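Long-range contacts in CRISPR-associated endonuclease C2c1 (Alicyclobacillus acidoterrestris, PDB 5U31), which cleaves target DNA under the direction of a guide RNA, as a PAM-dependent Cas12b endonuclease of bacterial antiviral defence: residues Arg228-Trp232 / Ala379-Pro384; Trp235-Gly240 / Lys376-Thr380. The protein carries 3 engineered substitutions. One frame throughout, in Å; residues are numbered along the deposited sequence.

Contact 1 (Arg228-Trp232 / Ala379-Pro384); sequences RMMSW and ATFTLP. With nucleotides of chain B; nucleotides of chain C.
In the REC1 (Helical-1) domain, R228 and W232 of the long helix 216-257 hold the extended segment 379-384 through its backbone carbonyls. The same segment also touches the guide RNA, through T380 and T382. The R228 chain bends at chi3 (-60°), which brings its guanidinium to the segment. R228 NH2 donates a hydrogen bond to T382 O at 3.0 Å. The acceptor lies slightly out of the guanidinium plane. The P384 ring covers one face of the same group, with P384 CD over its centre and 3.6 Å from R228 NE. One turn on, W232 has CG anti to the backbone N (chi1 169°), and its indole reaches the segment. W232 NE1 donates to A379 O at 2.7 Å; the donor stands well above the carbonyl plane. F381 packs on a face of this indole. The pair is T-shaped (edge-to-face), with F381 CD1 over the six-membered ring, centroids 4.9 Å apart and planes at 57°. Selenomethionine M229 meets the neighbouring ring atom of F381: its SE sits at the ring edge, 3.7 Å from F381 CE1, in a Met-aromatic contact. Toward the RNA, T380 N makes a nearly straight hydrogen bond to OP1 of cytidine 99 of chain B at 3.0 Å, and T380 OG1 a weak one to OP1 of cytidine 98 of chain B. S231 CB, on the helix, touches O2 of DT17 of chain C. Around the contact, strand 49-52 packs on W232 and F381 through L49, helix 93-107 adds Y104 against M229 and W232, and helix 17-45 lies against R228 and P384, with R35 bonded to P384 O.

Contact 2 (Trp235-Gly240 / Lys376-Thr380); sequences WNQRVG and KMFAT. With nucleotides of chain B; nucleotides of chain C.
Further along helix 216-257 of REC1, W235, N236 and V239 pack on segment 376-380, the loop that follows helix 358-374. Hydrogen bonding across the pair rests on N236. N236 OD1 accepts the backbone N-H of A379, with A379 N at 3.1 Å and above the amide carbonyl plane. N236 OD1 also lies 3.8 Å from F378 CB, near the plane of that ring at its edge. The apolar contacts centre on A379 CB. A379 CB meets W235 CB at 3.9 Å and, more loosely, V239 CG2. V239 CG1, anti to the backbone N (chi1 176°), turns to the loop backbone around the K376 carbonyl. Nucleic acid supplies the third group of contacts. K376 runs its extended chain along the phosphate of cytidine 99 of chain B, and V239 CG2 packs on the sugar of that nucleotide, 3.4 Å from C4'. Helix and loop therefore touch the guide RNA together. W235 touches both RNA and DNA. O2' of cytidine 98 of chain B sits over one face of its indole, and R238 CD lies over the opposite face. At the ring edge, W235 NE1 donates a hydrogen bond of 2.9 Å to O2 of DT16 of chain C, with an N-H...O angle of 140°.

Followed from the N terminus, the chain reaches both contacts first on helix 216-257. Contact 1 uses its 228-232 part and contact 2 its 235-240 part, about two turns further on. The chain then runs through some 140 mostly helical residues without a strand, and returns after helix 358-374. Here the order is reversed: 376-380 meets the later part of the helix and 379-384 the earlier part. The loop closed by contact 2 thus lies within that of contact 1, and the two share A379 and T380. The returning segment runs antiparallel to the helix. Together the contacts tie the segment at the end of REC1, close to where WED-II is taken to begin, to one long helix beside the guide RNA and bound DNA.

Contact 1 (Arg228-Trp232 / Ala379-Pro384)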
# COMPACT_ATOMS: atom_id res chain seq x y z
N ARG A 228 -19.96 -12.83 -6.01
CA ARG A 228 -18.67 -13.13 -6.62
C ARG A 228 -18.77 -13.13 -8.13
O ARG A 228 -17.78 -12.84 -8.82
CB ARG A 228 -18.17 -14.48 -6.11
CG ARG A 228 -18.97 -15.66 -6.59
CD ARG A 228 -18.55 -16.94 -5.90
NE ARG A 228 -17.15 -17.27 -6.13
CZ ARG A 228 -16.23 -17.36 -5.17
NH1 ARG A 228 -16.57 -17.15 -3.91
NH2 ARG A 228 -14.98 -17.67 -5.48
N MSE A 229 -19.94 -13.41 -8.67
CA MSE A 229 -20.14 -13.46 -10.11
C MSE A 229 -20.24 -12.06 -10.70
O MSE A 229 -19.93 -11.84 -11.87
CB MSE A 229 -21.40 -14.26 -10.43
CG MSE A 229 -21.33 -14.97 -11.75
SE MSE A 229 -19.79 -16.15 -11.81
CE MSE A 229 -20.06 -16.83 -13.61
N MSE A 230 -20.69 -11.12 -9.88
CA MSE A 230 -20.78 -9.74 -10.32
C MSE A 230 -19.42 -9.06 -10.35
O MSE A 230 -19.06 -8.44 -11.35
CB MSE A 230 -21.74 -8.97 -9.43
CG MSE A 230 -23.19 -9.28 -9.71
SE MSE A 230 -24.38 -8.33 -8.51
CE MSE A 230 -26.04 -8.45 -9.53
N SER A 231 -18.66 -9.15 -9.26
CA SER A 231 -17.36 -8.48 -9.23
C SER A 231 -16.41 -9.07 -10.26
O SER A 231 -15.60 -8.35 -10.85
CB SER A 231 -16.74 -8.54 -7.84
OG SER A 231 -16.13 -9.80 -7.59
N TRP A 232 -16.51 -10.38 -10.50
CA TRP A 232 -15.63 -10.99 -11.49
C TRP A 232 -15.97 -10.50 -12.89
O TRP A 232 -15.07 -10.13 -13.66
CB TRP A 232 -15.74 -12.50 -11.38
CG TRP A 232 -15.10 -13.26 -12.47
CD1 TRP A 232 -13.77 -13.47 -12.66
CD2 TRP A 232 -15.78 -13.96 -13.51
NE1 TRP A 232 -13.57 -14.24 -13.78
CE2 TRP A 232 -14.79 -14.56 -14.31
CE3 TRP A 232 -17.12 -14.13 -13.85
CZ2 TRP A 232 -15.11 -15.33 -15.43
CZ3 TRP A 232 -17.43 -14.89 -14.95
CH2 TRP A 232 -16.43 -15.47 -15.74
N ALA A 379 -10.05 -12.04 -16.51
CA ALA A 379 -9.86 -12.27 -15.08
C ALA A 379 -10.09 -13.74 -14.76
O ALA A 379 -11.15 -14.29 -15.08
CB ALA A 379 -10.81 -11.39 -14.27
N THR A 380 -9.10 -14.38 -14.14
CA THR A 380 -9.21 -15.79 -13.81
C THR A 380 -10.48 -16.06 -13.00
O THR A 380 -10.94 -15.22 -12.23
CB THR A 380 -7.99 -16.28 -13.04
OG1 THR A 380 -7.93 -15.62 -11.77
CG2 THR A 380 -6.72 -15.98 -13.81
N PHE A 381 -11.05 -17.24 -13.21
CA PHE A 381 -12.31 -17.65 -12.60
C PHE A 381 -12.02 -18.82 -11.67
O PHE A 381 -11.46 -19.83 -12.10
CB PHE A 381 -13.32 -18.05 -13.68
CG PHE A 381 -14.60 -18.63 -13.14
CD1 PHE A 381 -15.60 -17.80 -12.65
CD2 PHE A 381 -14.80 -20.00 -13.12
CE1 PHE A 381 -16.77 -18.33 -12.14
CE2 PHE A 381 -15.98 -20.54 -12.61
CZ PHE A 381 -16.96 -19.70 -12.13
N THR A 382 -12.38 -18.67 -10.40
CA THR A 382 -12.11 -19.69 -9.40
C THR A 382 -13.36 -19.93 -8.57
O THR A 382 -13.84 -19.02 -7.89
CB THR A 382 -10.94 -19.30 -8.49
OG1 THR A 382 -11.23 -18.05 -7.85
CG2 THR A 382 -9.65 -19.18 -9.29
N LEU A 383 -13.87 -21.16 -8.61
CA LEU A 383 -15.01 -21.53 -7.79
C LEU A 383 -14.64 -21.49 -6.31
O LEU A 383 -13.48 -21.71 -5.95
CB LEU A 383 -15.49 -22.95 -8.15
CG LEU A 383 -16.17 -23.29 -9.48
CD1 LEU A 383 -17.24 -22.27 -9.80
CD2 LEU A 383 -15.16 -23.39 -10.61
N PRO A 384 -15.61 -21.22 -5.43
CA PRO A 384 -15.35 -21.36 -4.00
C PRO A 384 -15.08 -22.81 -3.63
O PRO A 384 -15.54 -23.74 -4.29
CB PRO A 384 -16.64 -20.86 -3.35
CG PRO A 384 -17.68 -21.13 -4.37
CD PRO A 384 -17.01 -20.85 -5.69
P C B 98 -8.74 -15.19 -7.71
OP1 C B 98 -8.51 -16.28 -8.69
OP2 C B 98 -7.84 -15.10 -6.54
O5' C B 98 -8.74 -13.80 -8.49
C5' C B 98 -9.60 -13.59 -9.59
C4' C B 98 -9.69 -12.14 -9.95
O4' C B 98 -10.11 -11.36 -8.80
C3' C B 98 -8.40 -11.48 -10.39
O3' C B 98 -8.10 -11.77 -11.75
C2' C B 98 -8.67 -10.01 -10.13
O2' C B 98 -9.47 -9.45 -11.15
C1' C B 98 -9.51 -10.08 -8.85
N1 C B 98 -8.69 -9.90 -7.63
C2 C B 98 -8.22 -8.62 -7.32
O2 C B 98 -8.50 -7.68 -8.07
N3 C B 98 -7.47 -8.45 -6.21
C4 C B 98 -7.20 -9.48 -5.43
N4 C B 98 -6.46 -9.24 -4.35
C5 C B 98 -7.67 -10.80 -5.71
C6 C B 98 -8.41 -10.96 -6.82
P C B 99 -6.60 -12.02 -12.23
OP1 C B 99 -6.68 -12.82 -13.48
OP2 C B 99 -5.76 -12.51 -11.11
O5' C B 99 -6.09 -10.56 -12.61
C5' C B 99 -6.85 -9.73 -13.46
C4' C B 99 -6.49 -8.28 -13.29
O4' C B 99 -6.88 -7.82 -11.98
C3' C B 99 -5.01 -7.96 -13.38
O3' C B 99 -4.58 -7.86 -14.73
C2' C B 99 -4.91 -6.65 -12.61
O2' C B 99 -5.33 -5.56 -13.43
C1' C B 99 -5.96 -6.85 -11.52
N1 C B 99 -5.39 -7.31 -10.23
C2 C B 99 -4.89 -6.38 -9.32
O2 C B 99 -4.92 -5.17 -9.61
N3 C B 99 -4.39 -6.81 -8.14
C4 C B 99 -4.38 -8.11 -7.85
N4 C B 99 -3.88 -8.50 -6.68
C5 C B 99 -4.90 -9.08 -8.75
C6 C B 99 -5.39 -8.64 -9.92
P DT C 17 -13.77 -0.88 -9.96
OP1 DT C 17 -13.77 -0.82 -11.44
OP2 DT C 17 -14.17 0.29 -9.14
O5' DT C 17 -14.72 -2.08 -9.49
C5' DT C 17 -14.50 -3.40 -9.95
C4' DT C 17 -15.40 -4.37 -9.21
O4' DT C 17 -14.68 -4.95 -8.09
C3' DT C 17 -16.68 -3.76 -8.63
O3' DT C 17 -17.80 -4.55 -8.97
C2' DT C 17 -16.42 -3.76 -7.12
C1' DT C 17 -15.53 -4.98 -6.97
N1 DT C 17 -14.69 -4.98 -5.74
C2 DT C 17 -14.32 -6.19 -5.19
O2 DT C 17 -14.63 -7.26 -5.67
N3 DT C 17 -13.56 -6.09 -4.06
C4 DT C 17 -13.14 -4.93 -3.43
O4 DT C 17 -12.46 -4.95 -2.41
C5 DT C 17 -13.57 -3.70 -4.05
C7 DT C 17 -13.18 -2.38 -3.46
C6 DT C 17 -14.32 -3.78 -5.16

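Contact 2 (Trp235-Gly240 / Lys376-Thr380)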
# COMPACT_ATOMS: atom_id res chain seq x y z
N TRP A 235 -14.57 -7.30 -13.36
CA TRP A 235 -13.14 -7.39 -13.64
C TRP A 235 -12.86 -7.91 -15.04
O TRP A 235 -11.89 -7.48 -15.67
CB TRP A 235 -12.44 -8.26 -12.60
CG TRP A 235 -11.99 -7.44 -11.46
CD1 TRP A 235 -12.55 -7.37 -10.23
CD2 TRP A 235 -10.90 -6.52 -11.46
NE1 TRP A 235 -11.86 -6.48 -9.45
CE2 TRP A 235 -10.84 -5.94 -10.19
CE3 TRP A 235 -9.95 -6.13 -12.42
CZ2 TRP A 235 -9.88 -5.00 -9.84
CZ3 TRP A 235 -9.00 -5.19 -12.07
CH2 TRP A 235 -8.97 -4.63 -10.79
N ASN A 236 -13.69 -8.83 -15.55
CA ASN A 236 -13.57 -9.24 -16.95
C ASN A 236 -13.68 -8.04 -17.87
O ASN A 236 -12.94 -7.93 -18.86
CB ASN A 236 -14.64 -10.27 -17.29
CG ASN A 236 -14.15 -11.70 -17.16
OD1 ASN A 236 -13.00 -12.01 -17.47
ND2 ASN A 236 -15.03 -12.57 -16.69
N GLN A 237 -14.60 -7.12 -17.57
CA GLN A 237 -14.72 -5.91 -18.36
C GLN A 237 -13.52 -4.98 -18.14
O GLN A 237 -13.06 -4.33 -19.08
CB GLN A 237 -16.03 -5.19 -18.02
CG GLN A 237 -16.19 -3.84 -18.68
CD GLN A 237 -17.61 -3.32 -18.59
OE1 GLN A 237 -18.56 -4.06 -18.85
NE2 GLN A 237 -17.76 -2.06 -18.22
N ARG A 238 -13.01 -4.93 -16.91
CA ARG A 238 -11.93 -3.99 -16.60
C ARG A 238 -10.61 -4.45 -17.19
O ARG A 238 -9.84 -3.63 -17.71
CB ARG A 238 -11.82 -3.83 -15.09
CG ARG A 238 -11.07 -2.59 -14.65
CD ARG A 238 -11.24 -2.36 -13.16
NE ARG A 238 -10.95 -0.98 -12.78
CZ ARG A 238 -9.74 -0.53 -12.48
NH1 ARG A 238 -9.57 0.74 -12.14
NH2 ARG A 238 -8.69 -1.34 -12.52
N VAL A 239 -10.32 -5.75 -17.11
CA VAL A 239 -9.09 -6.28 -17.69
C VAL A 239 -9.08 -6.10 -19.20
O VAL A 239 -8.07 -5.70 -19.79
CB VAL A 239 -8.92 -7.76 -17.30
CG1 VAL A 239 -7.70 -8.35 -17.97
CG2 VAL A 239 -8.78 -7.87 -15.82
N GLY A 240 -10.20 -6.40 -19.85
CA GLY A 240 -10.28 -6.23 -21.29
C GLY A 240 -10.11 -4.79 -21.72
O GLY A 240 -9.40 -4.50 -22.69
N LYS A 376 -2.94 -9.50 -18.83
CA LYS A 376 -4.01 -10.46 -19.02
C LYS A 376 -5.13 -9.83 -19.83
O LYS A 376 -5.26 -8.61 -19.92
CB LYS A 376 -4.53 -10.96 -17.67
CG LYS A 376 -3.40 -11.40 -16.74
CD LYS A 376 -3.89 -12.07 -15.47
CE LYS A 376 -2.69 -12.37 -14.56
NZ LYS A 376 -3.04 -13.21 -13.39
N MSE A 377 -5.94 -10.69 -20.45
CA MSE A 377 -7.07 -10.22 -21.23
C MSE A 377 -8.37 -10.63 -20.57
O MSE A 377 -9.45 -10.19 -20.96
CB MSE A 377 -7.01 -10.78 -22.65
CG MSE A 377 -5.81 -10.31 -23.46
SE MSE A 377 -5.73 -11.23 -25.17
CE MSE A 377 -4.29 -12.49 -24.78
N PHE A 378 -8.27 -11.48 -19.55
CA PHE A 378 -9.44 -11.98 -18.84
C PHE A 378 -9.07 -12.23 -17.39
O PHE A 378 -7.95 -12.61 -17.07
CB PHE A 378 -9.99 -13.26 -19.47
CG PHE A 378 -10.18 -13.18 -20.96
CD1 PHE A 378 -11.33 -12.63 -21.50
CD2 PHE A 378 -9.21 -13.67 -21.82
CE1 PHE A 378 -11.51 -12.57 -22.87
CE2 PHE A 378 -9.38 -13.61 -23.19
CZ PHE A 378 -10.53 -13.05 -23.72
N ALA A 379 -10.05 -12.04 -16.51
CA ALA A 379 -9.86 -12.27 -15.08
C ALA A 379 -10.09 -13.74 -14.76
O ALA A 379 -11.15 -14.29 -15.08
CB ALA A 379 -10.81 -11.39 -14.27
N THR A 380 -9.10 -14.38 -14.14
CA THR A 380 -9.21 -15.79 -13.81
C THR A 380 -10.48 -16.06 -13.00
O THR A 380 -10.94 -15.22 -12.23
CB THR A 380 -7.99 -16.28 -13.04
OG1 THR A 380 -7.93 -15.62 -11.77
CG2 THR A 380 -6.72 -15.98 -13.81
P C B 99 -6.60 -12.02 -12.23
OP1 C B 99 -6.68 -12.82 -13.48
OP2 C B 99 -5.76 -12.51 -11.11
O5' C B 99 -6.09 -10.56 -12.61
C5' C B 99 -6.85 -9.73 -13.46
C4' C B 99 -6.49 -8.28 -13.29
O4' C B 99 -6.88 -7.82 -11.98
C3' C B 99 -5.01 -7.96 -13.38
O3' C B 99 -4.58 -7.86 -14.73
C2' C B 99 -4.91 -6.65 -12.61
O2' C B 99 -5.33 -5.56 -13.43
C1' C B 99 -5.96 -6.85 -11.52
N1 C B 99 -5.39 -7.31 -10.23
C2 C B 99 -4.89 -6.38 -9.32
O2 C B 99 -4.92 -5.17 -9.61
N3 C B 99 -4.39 -6.81 -8.14
C4 C B 99 -4.38 -8.11 -7.85
N4 C B 99 -3.88 -8.50 -6.68
C5 C B 99 -4.90 -9.08 -8.75
C6 C B 99 -5.39 -8.64 -9.92
P C B 98 -8.74 -15.19 -7.71
OP1 C B 98 -8.51 -16.28 -8.69
OP2 C B 98 -7.84 -15.10 -6.54
O5' C B 98 -8.74 -13.80 -8.49
C5' C B 98 -9.60 -13.59 -9.59
C4' C B 98 -9.69 -12.14 -9.95
O4' C B 98 -10.11 -11.36 -8.80
C3' C B 98 -8.40 -11.48 -10.39
O3' C B 98 -8.10 -11.77 -11.75
C2' C B 98 -8.67 -10.01 -10.13
O2' C B 98 -9.47 -9.45 -11.15
C1' C B 98 -9.51 -10.08 -8.85
N1 C B 98 -8.69 -9.90 -7.63
C2 C B 98 -8.22 -8.62 -7.32
O2 C B 98 -8.50 -7.68 -8.07
N3 C B 98 -7.47 -8.45 -6.21
C4 C B 98 -7.20 -9.48 -5.43
N4 C B 98 -6.46 -9.24 -4.35
C5 C B 98 -7.67 -10.80 -5.71
C6 C B 98 -8.41 -10.96 -6.82
P DT C 16 -8.91 2.31 -6.84
OP1 DT C 16 -8.85 3.60 -7.56
OP2 DT C 16 -9.51 2.24 -5.48
O5' DT C 16 -9.67 1.24 -7.75
C5' DT C 16 -9.27 -0.11 -7.68
C4' DT C 16 -10.15 -0.98 -8.55
O4' DT C 16 -10.00 -2.35 -8.12
C3' DT C 16 -11.63 -0.72 -8.42
O3' DT C 16 -12.30 -1.35 -9.51
C2' DT C 16 -11.92 -1.44 -7.11
C1' DT C 16 -11.12 -2.71 -7.33
N1 DT C 16 -10.62 -3.35 -6.11
C2 DT C 16 -10.70 -4.71 -6.01
O2 DT C 16 -11.19 -5.41 -6.88
N3 DT C 16 -10.21 -5.24 -4.85
C4 DT C 16 -9.64 -4.55 -3.80
O4 DT C 16 -9.22 -5.11 -2.79
C5 DT C 16 -9.57 -3.11 -3.97
C7 DT C 16 -8.97 -2.26 -2.89
C6 DT C 16 -10.06 -2.59 -5.11